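Tubulin-like protein CetZ1 (Haloferax volcanii, PDB 4B46) binds GTP as a tubulin-like GTPase of the CetZ family and controls archaeal cell shape, being essential for the rod-shaped cells needed for efficient swimming. Local coordinates at residues Phe19-Tyr22 with Asp23-Asn27; Ile50-Asp53 with Gln54-Leu57; Ser92-Val95 with His96-Asp99; Asn192-Gly195 with Val196-Gly199; Ser212-Asp215 with Ser216-Ile220. One frame throughout, in Å; residues are numbered along the deposited sequence.

Five local contacts follow one another along the chain, contacts 1 to 3 in the tubulin/FtsZ GTPase domain and contacts 4 and 5 in the CetZ C-terminal domain. Contact 1 ends helix 9-26, contact 2 leads into one of the two outermost strands, 55-57, and contact 3 leads into strand 100-106 of the same sheet. Contact 4 ends helix 179-198, and contact 5 starts the next helix, 216-223. Contacts 1 and 4, centres 11 Å apart, touch where Phe19 and Tyr22 pack on Asn192, Phe194 and Gly195. Contacts 4 and 5 meet through Ile219. The two domains are thus joined by side-chain packing, helix 179-198 lying against helix 9-26, and by the probable Asp99-Ser216 hydrogen bond between contacts 3 and 5.

Contact 1. Residues Phe19-Tyr22 with Asp23-Asn27; sequences FVEY and DRERN
Arg26 lies back along the last turn of helix 9-26 and spreads over one face of the Tyr22 ring. Its CB and CG pass the Tyr22 carbonyl oxygen, with CG 3.5 Å from Tyr22 O. With CG anti to the carbonyl carbon (chi1 -63°) and the chain extended as far as NE, CD arrives above the phenol, 3.6 Å from the ring centroid, in a CH-pi contact. NE then sits 3.3 Å from Tyr22 CE2, and at the tip NH1 comes within 3.2 Å of Tyr22 CD2. Guanidinium and ring planes are only 10° apart, almost parallel but offset. Two residues earlier, Val20 CG1 stands over a face of the Arg24 guanidinium, toward its rim, 3.4 Å from Arg24 NH2. The helix ends in a Schellman motif with Asn27 at C-prime, and Asp23 reaches beyond it to the amides of Ile30 and Val31. Glu21 OE1 and Glu25 OE2 are 4.1 Å apart, their carboxylate planes nearly parallel. Chemically, the Arg26 CD methylene and the charged guanidinium share one face of the Tyr22 ring, while NH1 forms a salt bridge to Glu25 OE1, its hydrogen bond weak, that probably offsets part of the Glu25 charge.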
loop_
_atom_site.group_PDB
_atom_site.type_symbol
_atom_site.label_atom_id
_atom_site.label_comp_id
_atom_site.label_asym_id
_atom_site.label_seq_id
_atom_site.Cartn_x
_atom_site.Cartn_y
_atom_site.Cartn_z
ATOM N N PHE A 19 7.951 3.064 -6.664
ATOM C CA PHE A 19 7.267 4.250 -6.165
ATOM C C PHE A 19 8.144 5.491 -6.301
ATOM O O PHE A 19 7.667 6.564 -6.684
ATOM C CB PHE A 19 6.861 4.052 -4.706
ATOM C CG PHE A 19 5.409 4.291 -4.458
ATOM C CD1 PHE A 19 4.847 5.525 -4.735
ATOM C CD2 PHE A 19 4.598 3.278 -3.983
ATOM C CE1 PHE A 19 3.504 5.752 -4.522
ATOM C CE2 PHE A 19 3.252 3.496 -3.770
ATOM C CZ PHE A 19 2.705 4.734 -4.038
ATOM N N VAL A 20 9.428 5.341 -5.987
ATOM C CA VAL A 20 10.379 6.441 -6.137
ATOM C C VAL A 20 10.471 6.892 -7.592
ATOM O O VAL A 20 10.494 8.085 -7.883
ATOM C CB VAL A 20 11.788 6.062 -5.621
ATOM C CG1 VAL A 20 12.803 7.140 -5.984
ATOM C CG2 VAL A 20 11.757 5.842 -4.115
ATOM N N GLU A 21 10.516 5.932 -8.511
ATOM C CA GLU A 21 10.599 6.247 -9.939
ATOM C C GLU A 21 9.325 6.933 -10.447
ATOM O O GLU A 21 9.380 7.886 -11.225
ATOM C CB GLU A 21 10.887 4.976 -10.745
ATOM C CG GLU A 21 10.932 5.175 -12.250
ATOM C CD GLU A 21 10.962 3.850 -12.993
ATOM O OE1 GLU A 21 9.922 3.153 -13.019
ATOM O OE2 GLU A 21 12.027 3.500 -13.544
ATOM N N TYR A 22 8.179 6.432 -10.002
ATOM C CA TYR A 22 6.885 6.997 -10.359
ATOM C C TYR A 22 6.772 8.443 -9.885
ATOM O O TYR A 22 6.336 9.332 -10.626
ATOM C CB TYR A 22 5.807 6.171 -9.677
ATOM C CG TYR A 22 4.405 6.734 -9.754
ATOM C CD1 TYR A 22 3.953 7.660 -8.822
ATOM C CD2 TYR A 22 3.520 6.308 -10.740
ATOM C CE1 TYR A 22 2.673 8.172 -8.890
ATOM C CE2 TYR A 22 2.231 6.810 -10.811
ATOM C CZ TYR A 22 1.816 7.738 -9.886
ATOM O OH TYR A 22 0.542 8.243 -9.950
ATOM N N ASP A 23 7.144 8.645 -8.625
ATOM C CA ASP A 23 7.082 9.941 -7.967
ATOM C C ASP A 23 7.990 10.941 -8.667
ATOM O O ASP A 23 7.635 12.107 -8.840
ATOM C CB ASP A 23 7.517 9.782 -6.509
ATOM C CG ASP A 23 7.292 11.029 -5.692
ATOM O OD1 ASP A 23 6.191 11.604 -5.774
ATOM O OD2 ASP A 23 8.211 11.428 -4.953
ATOM N N ARG A 24 9.163 10.467 -9.072
ATOM C CA ARG A 24 10.150 11.287 -9.761
ATOM C C ARG A 24 9.691 11.661 -11.176
ATOM O O ARG A 24 9.830 12.813 -11.598
ATOM C CB ARG A 24 11.488 10.537 -9.802
ATOM C CG ARG A 24 12.696 11.368 -10.174
ATOM C CD ARG A 24 13.980 10.657 -9.749
ATOM N NE ARG A 24 14.070 10.519 -8.295
ATOM C CZ ARG A 24 14.976 9.779 -7.660
ATOM N NH1 ARG A 24 15.880 9.090 -8.344
ATOM N NH2 ARG A 24 14.974 9.723 -6.337
ATOM N N GLU A 25 9.135 10.691 -11.902
ATOM C CA GLU A 25 8.659 10.920 -13.271
ATOM C C GLU A 25 7.553 11.963 -13.336
ATOM O O GLU A 25 7.417 12.675 -14.325
ATOM C CB GLU A 25 8.127 9.620 -13.890
ATOM C CG GLU A 25 9.188 8.636 -14.340
ATOM C CD GLU A 25 8.596 7.305 -14.781
ATOM O OE1 GLU A 25 7.375 7.101 -14.596
ATOM O OE2 GLU A 25 9.353 6.462 -15.306
ATOM N N ARG A 26 6.747 12.025 -12.284
ATOM C CA ARG A 26 5.571 12.886 -12.276
ATOM C C ARG A 26 5.752 14.100 -11.386
ATOM O O ARG A 26 4.866 14.952 -11.318
ATOM C CB ARG A 26 4.351 12.093 -11.818
ATOM C CG ARG A 26 4.024 10.957 -12.756
ATOM C CD ARG A 26 3.003 10.007 -12.177
ATOM N NE ARG A 26 2.524 9.076 -13.197
ATOM C CZ ARG A 26 3.249 8.087 -13.709
ATOM N NH1 ARG A 26 4.497 7.888 -13.299
ATOM N NH2 ARG A 26 2.724 7.290 -14.632
ATOM N N ASN A 27 6.896 14.174 -10.708
ATOM C CA ASN A 27 7.160 15.257 -9.769
ATOM C C ASN A 27 5.998 15.364 -8.790
ATOM O O ASN A 27 5.496 16.453 -8.518
ATOM C CB ASN A 27 7.342 16.577 -10.521
ATOM C CG ASN A 27 7.991 17.650 -9.670
ATOM O OD1 ASN A 27 8.850 17.362 -8.834
ATOM N ND2 ASN A 27 7.581 18.897 -9.875
#

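Contact 2. Residues Ile50-Asp53 with Gln54-Leu57; sequences IPKD and QRVL
The turn that carries the chain from the loop after helix 41-45 into edge strand 55-57 is closed by Arg55, which folds back onto the carbonyl of Ile50. Two nitrogens of its guanidinium grip that single oxygen side-on: NH2 lies 2.7 Å from Ile50 O, and NE lies 2.8 Å from the same Ile50 O. The acceptor is within 3° of the guanidinium plane. NH2 approaches in the plane of the carbonyl, whereas NE comes from above it. The Arg55 chain, extended from CG to NE, carries the group back across the turn, and the paired bonds fix its rotation.

Beneath this grip the backbone turns through a short 3-10 segment. Gln54 N donates to Pro51 O at 2.7 Å, and Arg55 N donates to Lys52 O at 3.2 Å; both donors stand well above the carbonyl planes. The Pro51 ring packs against the aliphatic part of Gln54, with Pro51 CB 3.6 Å from Gln54 CG. Ile50 CG2 meets Gln54 CB at 4.0 Å, the two side chains crossing at about a right angle.

Lys52 NZ and Arg55 NH1 are 4.4 Å apart. A water takes a hydrogen bond from Arg55 NH2 and a weak one from Lys52 NZ, which probably softens their repulsion. Arg55 NH1 has a further weak bond to Leu44 O. Backbone bonds from Gln54 and Val56 to strand 31-38 then bring the chain into the parallel part of the sheet, the 3-10 turn leading into an edge strand of the Rossmann-like GTPase domain of the tubulin/FtsZ family.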
loop_
_atom_site.group_PDB
_atom_site.type_symbol
_atom_site.label_atom_id
_atom_site.label_comp_id
_atom_site.label_asym_id
_atom_site.label_seq_id
_atom_site.Cartn_x
_atom_site.Cartn_y
_atom_site.Cartn_z
ATOM N N ILE A 50 16.674 3.785 -4.725
ATOM C CA ILE A 50 16.854 4.043 -3.309
ATOM C C ILE A 50 18.336 4.268 -3.021
ATOM O O ILE A 50 19.170 3.455 -3.400
ATOM C CB ILE A 50 16.285 2.879 -2.481
ATOM C CG1 ILE A 50 14.782 2.751 -2.769
ATOM C CG2 ILE A 50 16.567 3.079 -1.000
ATOM C CD1 ILE A 50 14.078 1.667 -2.020
ATOM N N PRO A 51 18.671 5.397 -2.375
ATOM C CA PRO A 51 20.074 5.730 -2.083
ATOM C C PRO A 51 20.787 4.599 -1.335
ATOM O O PRO A 51 20.183 3.978 -0.464
ATOM C CB PRO A 51 19.960 6.968 -1.187
ATOM C CG PRO A 51 18.641 7.575 -1.540
ATOM C CD PRO A 51 17.738 6.411 -1.850
ATOM N N LYS A 52 22.044 4.337 -1.672
ATOM C CA LYS A 52 22.785 3.228 -1.067
ATOM C C LYS A 52 22.838 3.343 0.449
ATOM O O LYS A 52 22.769 2.348 1.159
ATOM C CB LYS A 52 24.201 3.136 -1.642
ATOM C CG LYS A 52 24.246 3.058 -3.160
ATOM C CD LYS A 52 25.636 2.686 -3.661
ATOM C CE LYS A 52 25.726 2.800 -5.176
ATOM N NZ LYS A 52 24.686 1.982 -5.855
ATOM N N ASP A 53 22.941 4.573 0.937
ATOM C CA ASP A 53 22.935 4.843 2.369
ATOM C C ASP A 53 21.573 4.582 3.025
ATOM O O ASP A 53 21.474 4.541 4.250
ATOM C CB ASP A 53 23.383 6.287 2.626
ATOM C CG ASP A 53 22.876 7.244 1.565
ATOM O OD1 ASP A 53 23.555 7.396 0.525
ATOM O OD2 ASP A 53 21.794 7.835 1.765
ATOM N N GLN A 54 20.531 4.399 2.217
ATOM C CA GLN A 54 19.199 4.093 2.749
ATOM C C GLN A 54 18.796 2.636 2.497
ATOM O O GLN A 54 17.623 2.269 2.621
ATOM C CB GLN A 54 18.152 5.042 2.159
ATOM C CG GLN A 54 18.580 6.501 2.121
ATOM C CD GLN A 54 18.179 7.265 3.365
ATOM O OE1 GLN A 54 18.256 6.750 4.482
ATOM N NE2 GLN A 54 17.743 8.503 3.176
ATOM N N ARG A 55 19.776 1.817 2.130
ATOM C CA ARG A 55 19.577 0.378 2.006
ATOM C C ARG A 55 20.198 -0.299 3.220
ATOM O O ARG A 55 21.407 -0.253 3.397
ATOM C CB ARG A 55 20.242 -0.130 0.729
ATOM C CG ARG A 55 19.643 0.443 -0.548
ATOM C CD ARG A 55 20.430 0.015 -1.778
ATOM N NE ARG A 55 20.205 0.941 -2.883
ATOM C CZ ARG A 55 20.612 0.744 -4.131
ATOM N NH1 ARG A 55 21.271 -0.361 -4.453
ATOM N NH2 ARG A 55 20.351 1.653 -5.062
ATOM N N VAL A 56 19.377 -0.909 4.066
ATOM C CA VAL A 56 19.879 -1.461 5.315
ATOM C C VAL A 56 19.864 -2.977 5.295
ATOM O O VAL A 56 18.809 -3.589 5.135
ATOM C CB VAL A 56 19.035 -1.012 6.521
ATOM C CG1 VAL A 56 19.735 -1.397 7.827
ATOM C CG2 VAL A 56 18.783 0.475 6.469
ATOM N N LEU A 57 21.042 -3.570 5.467
ATOM C CA LEU A 57 21.167 -5.014 5.612
ATOM C C LEU A 57 21.096 -5.400 7.088
ATOM O O LEU A 57 21.909 -4.954 7.890
ATOM C CB LEU A 57 22.495 -5.484 5.016
ATOM C CG LEU A 57 22.773 -6.987 4.981
ATOM C CD1 LEU A 57 21.778 -7.683 4.052
ATOM C CD2 LEU A 57 24.219 -7.240 4.543
HETATM O O HOH W 1 22.122 1.907 -7.486
#

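Contact 3. Residues Ser92-Val95 with His96-Asp99; sequences SIPV and HEVD
Glu97 N donates to Pro94 O at 3.0 Å, the shorter of the two backbone bonds that close this turn, with an N-H...O angle of 154°. The second runs from Val98 N to Val95 O, 3.1 Å long and straighter at 166°. In both, the donor stands above the plane of the carbonyl, in keeping with the tight curl of the turn. Just before it, Pro94 is the centre of an inverse gamma turn, marked by a weak bond from Val95 N to Ile93 O, so two kinds of turn succeed one another within a few residues.

The side chains follow the same three-residue spacing. The Glu97 carboxylate swings back beside the proline ring, and its OE1 lies 3.7 Å from Pro94 CB. CG of Glu97 is anti to the carbonyl carbon (chi1 -66°) and the chain is extended beyond it, which carries the carboxylate across the ring obliquely. This van der Waals contact is secondary for OE1, whose main partner is Arg32, through a salt bridge to NE. Val98 turns its two methyl groups to the carbonyls of the turn: CG2 comes to 3.4 Å from Val95 O, and CG1 to 3.8 Å from Pro94 O. Val95 CG1 and Val98 CG2 make a looser apolar contact at 4.4 Å.

The turn belongs to the loop between helix 83-90 and strand 100-106. Ile93, Pro94 and Val98 pack on strand 31-38, and Val95 rests on Tyr127 and Glu129 of the loop that follows helix 111-126. Asp99 pairs through its backbone with Lys2, bringing the chain alongside the start of strand 3-8.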
loop_
_atom_site.group_PDB
_atom_site.type_symbol
_atom_site.label_atom_id
_atom_site.label_comp_id
_atom_site.label_asym_id
_atom_site.label_seq_id
_atom_site.Cartn_x
_atom_site.Cartn_y
_atom_site.Cartn_z
ATOM N N SER A 92 18.273 9.709 9.309
ATOM C CA SER A 92 18.699 10.648 8.276
ATOM C C SER A 92 17.497 11.253 7.546
ATOM O O SER A 92 17.620 12.256 6.841
ATOM C CB SER A 92 19.645 9.964 7.289
ATOM O OG SER A 92 20.753 9.391 7.968
ATOM N N ILE A 93 16.333 10.637 7.734
ATOM C CA ILE A 93 15.077 11.126 7.171
ATOM C C ILE A 93 14.585 12.384 7.881
ATOM O O ILE A 93 14.513 12.412 9.106
ATOM C CB ILE A 93 13.983 10.051 7.307
ATOM C CG1 ILE A 93 14.276 8.876 6.376
ATOM C CG2 ILE A 93 12.596 10.636 7.050
ATOM C CD1 ILE A 93 13.304 7.726 6.531
ATOM N N PRO A 94 14.225 13.426 7.114
ATOM C CA PRO A 94 13.625 14.618 7.720
ATOM C C PRO A 94 12.174 14.321 8.112
ATOM O O PRO A 94 11.236 14.647 7.374
ATOM C CB PRO A 94 13.679 15.643 6.589
ATOM C CG PRO A 94 13.579 14.811 5.339
ATOM C CD PRO A 94 14.267 13.506 5.642
ATOM N N VAL A 95 12.002 13.692 9.270
ATOM C CA VAL A 95 10.695 13.216 9.706
ATOM C C VAL A 95 9.690 14.350 9.930
ATOM O O VAL A 95 8.502 14.175 9.681
ATOM C CB VAL A 95 10.813 12.313 10.959
ATOM C CG1 VAL A 95 9.439 11.882 11.458
ATOM C CG2 VAL A 95 11.670 11.087 10.642
ATOM N N HIS A 96 10.163 15.518 10.368
ATOM C CA HIS A 96 9.279 16.668 10.539
ATOM C C HIS A 96 8.613 17.087 9.228
ATOM O O HIS A 96 7.630 17.827 9.234
ATOM C CB HIS A 96 10.024 17.864 11.146
ATOM C CG HIS A 96 10.472 17.649 12.558
ATOM N ND1 HIS A 96 9.600 17.334 13.577
ATOM C CD2 HIS A 96 11.701 17.706 13.120
ATOM C CE1 HIS A 96 10.273 17.196 14.705
ATOM N NE2 HIS A 96 11.550 17.419 14.455
ATOM N N GLU A 97 9.141 16.610 8.103
ATOM C CA GLU A 97 8.604 17.008 6.804
ATOM C C GLU A 97 7.693 15.956 6.182
ATOM O O GLU A 97 7.320 16.080 5.017
ATOM C CB GLU A 97 9.734 17.362 5.832
ATOM C CG GLU A 97 10.535 18.607 6.230
ATOM C CD GLU A 97 11.833 18.745 5.449
ATOM O OE1 GLU A 97 11.962 18.119 4.373
ATOM O OE2 GLU A 97 12.730 19.479 5.915
ATOM N N VAL A 98 7.331 14.926 6.942
ATOM C CA VAL A 98 6.414 13.918 6.414
ATOM C C VAL A 98 5.080 13.895 7.153
ATOM O O VAL A 98 5.006 14.201 8.347
ATOM C CB VAL A 98 7.033 12.483 6.394
ATOM C CG1 VAL A 98 8.457 12.525 5.862
ATOM C CG2 VAL A 98 7.000 11.852 7.773
ATOM N N ASP A 99 4.031 13.540 6.419
ATOM C CA ASP A 99 2.684 13.403 6.965
ATOM C C ASP A 99 2.461 12.035 7.597
ATOM O O ASP A 99 1.662 11.893 8.526
ATOM C CB ASP A 99 1.645 13.621 5.858
ATOM C CG ASP A 99 1.717 15.012 5.271
ATOM O OD1 ASP A 99 1.762 15.976 6.064
ATOM O OD2 ASP A 99 1.755 15.141 4.032
#

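Contact 4. Residues Asn192-Gly195 with Val196-Gly199; sequences NRFG and VLFG
Phe198 N donates to Phe194 O at 3.0 Å, and Leu197 N to Arg193 O at 3.2 Å, in the last turn of helix 179-198. Val196 N divides itself between weak bonds to Asn192 O and Arg193 O. Around this backbone the side chains pack in step: Val196 CG2 comes to 3.2 Å from Asn192 O, and Phe198 CD2 is equally close, 3.2 Å, to Phe194 O. The two phenylalanines point the same way, side by side; they are four residues apart on the helix and share the same first torsion (chi1 -66° and -72°). Their rings approach through Phe194 CD1 and Phe198 CE2, 4.2 Å apart. Leu197 CD2 lies over a face of the Phe198 ring and is 4.5 Å from Phe194 CD1. Cutting Phe198 back to an alanine is likely to open a gap beside the Phe194 ring and leave Leu197 CD2 without the face it packs on. Helix 179-198 is the long central helix of the tubulin/FtsZ fold, between the GTPase and C-terminal domains. Here Phe194 meets Phe19 and Val196 meets Tyr22 on helix 9-26, while Val196 and Leu197 rest on Val343 of strand 339-347 and Phe194 on Val231 of strand 228-237.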
loop_
_atom_site.group_PDB
_atom_site.type_symbol
_atom_site.label_atom_id
_atom_site.label_comp_id
_atom_site.label_asym_id
_atom_site.label_seq_id
_atom_site.Cartn_x
_atom_site.Cartn_y
_atom_site.Cartn_z
ATOM N N ASN A 192 0.562 2.758 -9.586
ATOM C CA ASN A 192 -0.392 3.648 -10.250
ATOM C C ASN A 192 -1.592 3.952 -9.370
ATOM O O ASN A 192 -2.145 5.042 -9.408
ATOM C CB ASN A 192 -0.880 3.044 -11.569
ATOM C CG ASN A 192 0.144 3.162 -12.678
ATOM O OD1 ASN A 192 0.945 4.095 -12.702
ATOM N ND2 ASN A 192 0.120 2.213 -13.613
ATOM N N ARG A 193 -1.996 2.968 -8.585
ATOM C CA ARG A 193 -3.166 3.099 -7.734
ATOM C C ARG A 193 -2.865 3.893 -6.483
ATOM O O ARG A 193 -3.533 4.893 -6.208
ATOM C CB ARG A 193 -3.731 1.721 -7.396
ATOM C CG ARG A 193 -4.465 1.127 -8.590
ATOM C CD ARG A 193 -4.662 -0.385 -8.517
ATOM N NE ARG A 193 -5.573 -0.771 -9.592
ATOM C CZ ARG A 193 -5.209 -0.862 -10.864
ATOM N NH1 ARG A 193 -3.944 -0.641 -11.210
ATOM N NH2 ARG A 193 -6.104 -1.182 -11.785
ATOM N N PHE A 194 -1.863 3.459 -5.722
ATOM C CA PHE A 194 -1.506 4.177 -4.505
ATOM C C PHE A 194 -0.813 5.503 -4.801
ATOM O O PHE A 194 -0.861 6.441 -3.996
ATOM C CB PHE A 194 -0.683 3.286 -3.574
ATOM C CG PHE A 194 -1.462 2.119 -3.030
ATOM C CD1 PHE A 194 -2.382 2.304 -2.012
ATOM C CD2 PHE A 194 -1.298 0.843 -3.556
ATOM C CE1 PHE A 194 -3.124 1.246 -1.521
ATOM C CE2 PHE A 194 -2.039 -0.222 -3.074
ATOM C CZ PHE A 194 -2.943 -0.024 -2.047
ATOM N N GLY A 195 -0.178 5.596 -5.961
ATOM C CA GLY A 195 0.418 6.854 -6.372
ATOM C C GLY A 195 -0.639 7.916 -6.637
ATOM O O GLY A 195 -0.428 9.097 -6.366
ATOM N N VAL A 196 -1.783 7.512 -7.181
ATOM C CA VAL A 196 -2.839 8.493 -7.443
ATOM C C VAL A 196 -3.451 8.935 -6.124
ATOM O O VAL A 196 -3.690 10.124 -5.913
ATOM C CB VAL A 196 -3.925 7.964 -8.408
ATOM C CG1 VAL A 196 -5.180 8.835 -8.352
ATOM C CG2 VAL A 196 -3.391 7.931 -9.821
ATOM N N LEU A 197 -3.672 7.978 -5.227
ATOM C CA LEU A 197 -4.257 8.278 -3.926
ATOM C C LEU A 197 -3.414 9.255 -3.103
ATOM O O LEU A 197 -3.936 10.220 -2.543
ATOM C CB LEU A 197 -4.460 6.996 -3.116
ATOM C CG LEU A 197 -4.841 7.223 -1.649
ATOM C CD1 LEU A 197 -6.238 7.869 -1.516
ATOM C CD2 LEU A 197 -4.762 5.934 -0.854
ATOM N N PHE A 198 -2.112 8.999 -3.021
ATOM C CA PHE A 198 -1.250 9.761 -2.114
ATOM C C PHE A 198 -0.737 11.042 -2.756
ATOM O O PHE A 198 -0.050 11.843 -2.117
ATOM C CB PHE A 198 -0.085 8.893 -1.621
ATOM C CG PHE A 198 -0.500 7.831 -0.639
ATOM C CD1 PHE A 198 -1.127 8.177 0.547
ATOM C CD2 PHE A 198 -0.254 6.491 -0.895
ATOM C CE1 PHE A 198 -1.514 7.204 1.459
ATOM C CE2 PHE A 198 -0.638 5.514 0.007
ATOM C CZ PHE A 198 -1.271 5.866 1.179
ATOM N N GLY A 199 -1.070 11.227 -4.027
ATOM C CA GLY A 199 -0.583 12.363 -4.779
ATOM C C GLY A 199 -1.163 13.670 -4.296
ATOM O O GLY A 199 -0.978 14.717 -4.894
#

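Contact 5. Residues Ser212-Asp215 with Ser216-Ile220; sequences SVVD and SSEII
Asp215 and Glu218 reach past each other at the start of helix 216-223, each side chain turned to the backbone of the other, and so form a capping box. From the N-cap position Asp215 sends OD1 to Glu218 N at 3.1 Å, and the donor meets that oxygen nearly along its C-O direction. Its CG sits between the backbone N and the carbonyl carbon (chi1 55°), which brings the carboxylate over the first turn. In return Glu218 stretches back beyond CG, and its OE1 accepts a weak bond from Asp215 N at 3.4 Å. The Glu218 chain crosses Val214 obliquely, with OE1 3.3 Å from Val214 CA. Asp215 OD1 and Glu218 OE1 are 4.0 Å apart, like charges whose repulsion is probably offset by the helix start and by Arg328, on which Glu218 packs. A leucine in place of Glu218 would probably leave Asp215 N without its weak side-chain acceptor and reduce the box to the Asp215 half. Val214 CG1 and Ile219 CG1 meet at 4.3 Å, and both residues pack on Tyr332 of strand 326-333. Val214 is hydrogen-bonded through its backbone to Asp331 there, while Ser216 OG is hydrogen-bonded to Asp99 OD2, ahead of strand 100-106.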
loop_
_atom_site.group_PDB
_atom_site.type_symbol
_atom_site.label_atom_id
_atom_site.label_comp_id
_atom_site.label_asym_id
_atom_site.label_seq_id
_atom_site.Cartn_x
_atom_site.Cartn_y
_atom_site.Cartn_z
ATOM N N SER A 212 -12.558 21.482 -4.980
ATOM C CA SER A 212 -11.642 21.542 -3.849
ATOM C C SER A 212 -10.632 20.390 -3.871
ATOM O O SER A 212 -10.966 19.259 -4.220
ATOM C CB SER A 212 -12.416 21.559 -2.529
ATOM O OG SER A 212 -11.562 21.878 -1.444
ATOM N N VAL A 213 -9.397 20.699 -3.489
ATOM C CA VAL A 213 -8.281 19.769 -3.588
ATOM C C VAL A 213 -8.197 18.860 -2.365
ATOM O O VAL A 213 -8.401 19.306 -1.239
ATOM C CB VAL A 213 -6.950 20.540 -3.775
ATOM C CG1 VAL A 213 -5.755 19.587 -3.827
ATOM C CG2 VAL A 213 -7.010 21.397 -5.032
ATOM N N VAL A 214 -7.917 17.581 -2.598
ATOM C CA VAL A 214 -7.758 16.623 -1.516
ATOM C C VAL A 214 -6.474 16.919 -0.766
ATOM O O VAL A 214 -5.401 16.962 -1.365
ATOM C CB VAL A 214 -7.659 15.166 -2.042
ATOM C CG1 VAL A 214 -7.270 14.207 -0.915
ATOM C CG2 VAL A 214 -8.956 14.728 -2.682
ATOM N N ASP A 215 -6.571 17.108 0.544
ATOM C CA ASP A 215 -5.363 17.286 1.341
ATOM C C ASP A 215 -5.064 16.037 2.169
ATOM O O ASP A 215 -5.884 15.124 2.241
ATOM C CB ASP A 215 -5.441 18.550 2.209
ATOM C CG ASP A 215 -6.668 18.587 3.088
ATOM O OD1 ASP A 215 -7.057 17.538 3.639
ATOM O OD2 ASP A 215 -7.254 19.677 3.233
ATOM N N SER A 216 -3.885 16.003 2.778
ATOM C CA SER A 216 -3.455 14.866 3.589
ATOM C C SER A 216 -4.413 14.575 4.743
ATOM O O SER A 216 -4.617 13.414 5.117
ATOM C CB SER A 216 -2.049 15.120 4.143
ATOM O OG SER A 216 -1.193 15.592 3.121
ATOM N N SER A 217 -4.978 15.635 5.316
ATOM C CA SER A 217 -5.931 15.490 6.405
ATOM C C SER A 217 -7.088 14.572 6.033
ATOM O O SER A 217 -7.528 13.746 6.834
ATOM C CB SER A 217 -6.472 16.857 6.827
ATOM O OG SER A 217 -6.142 17.102 8.179
ATOM N N GLU A 218 -7.574 14.716 4.810
ATOM C CA GLU A 218 -8.690 13.905 4.350
ATOM C C GLU A 218 -8.322 12.434 4.240
ATOM O O GLU A 218 -9.148 11.556 4.490
ATOM C CB GLU A 218 -9.218 14.429 3.012
ATOM C CG GLU A 218 -9.897 15.784 3.131
ATOM C CD GLU A 218 -10.593 16.191 1.859
ATOM O OE1 GLU A 218 -9.915 16.731 0.962
ATOM O OE2 GLU A 218 -11.816 15.968 1.755
ATOM N N ILE A 219 -7.085 12.166 3.848
ATOM C CA ILE A 219 -6.616 10.793 3.746
ATOM C C ILE A 219 -6.435 10.219 5.140
ATOM O O ILE A 219 -6.892 9.111 5.434
ATOM C CB ILE A 219 -5.291 10.705 2.973
ATOM C CG1 ILE A 219 -5.521 11.086 1.509
ATOM C CG2 ILE A 219 -4.686 9.298 3.089
ATOM C CD1 ILE A 219 -4.241 11.265 0.722
ATOM N N ILE A 220 -5.775 10.986 6.002
ATOM C CA ILE A 220 -5.520 10.546 7.366
ATOM C C ILE A 220 -6.836 10.271 8.098
ATOM O O ILE A 220 -6.995 9.250 8.774
ATOM C CB ILE A 220 -4.658 11.594 8.112
ATOM C CG1 ILE A 220 -3.242 11.582 7.528
ATOM C CG2 ILE A 220 -4.638 11.335 9.615
ATOM C CD1 ILE A 220 -2.376 12.717 7.994
#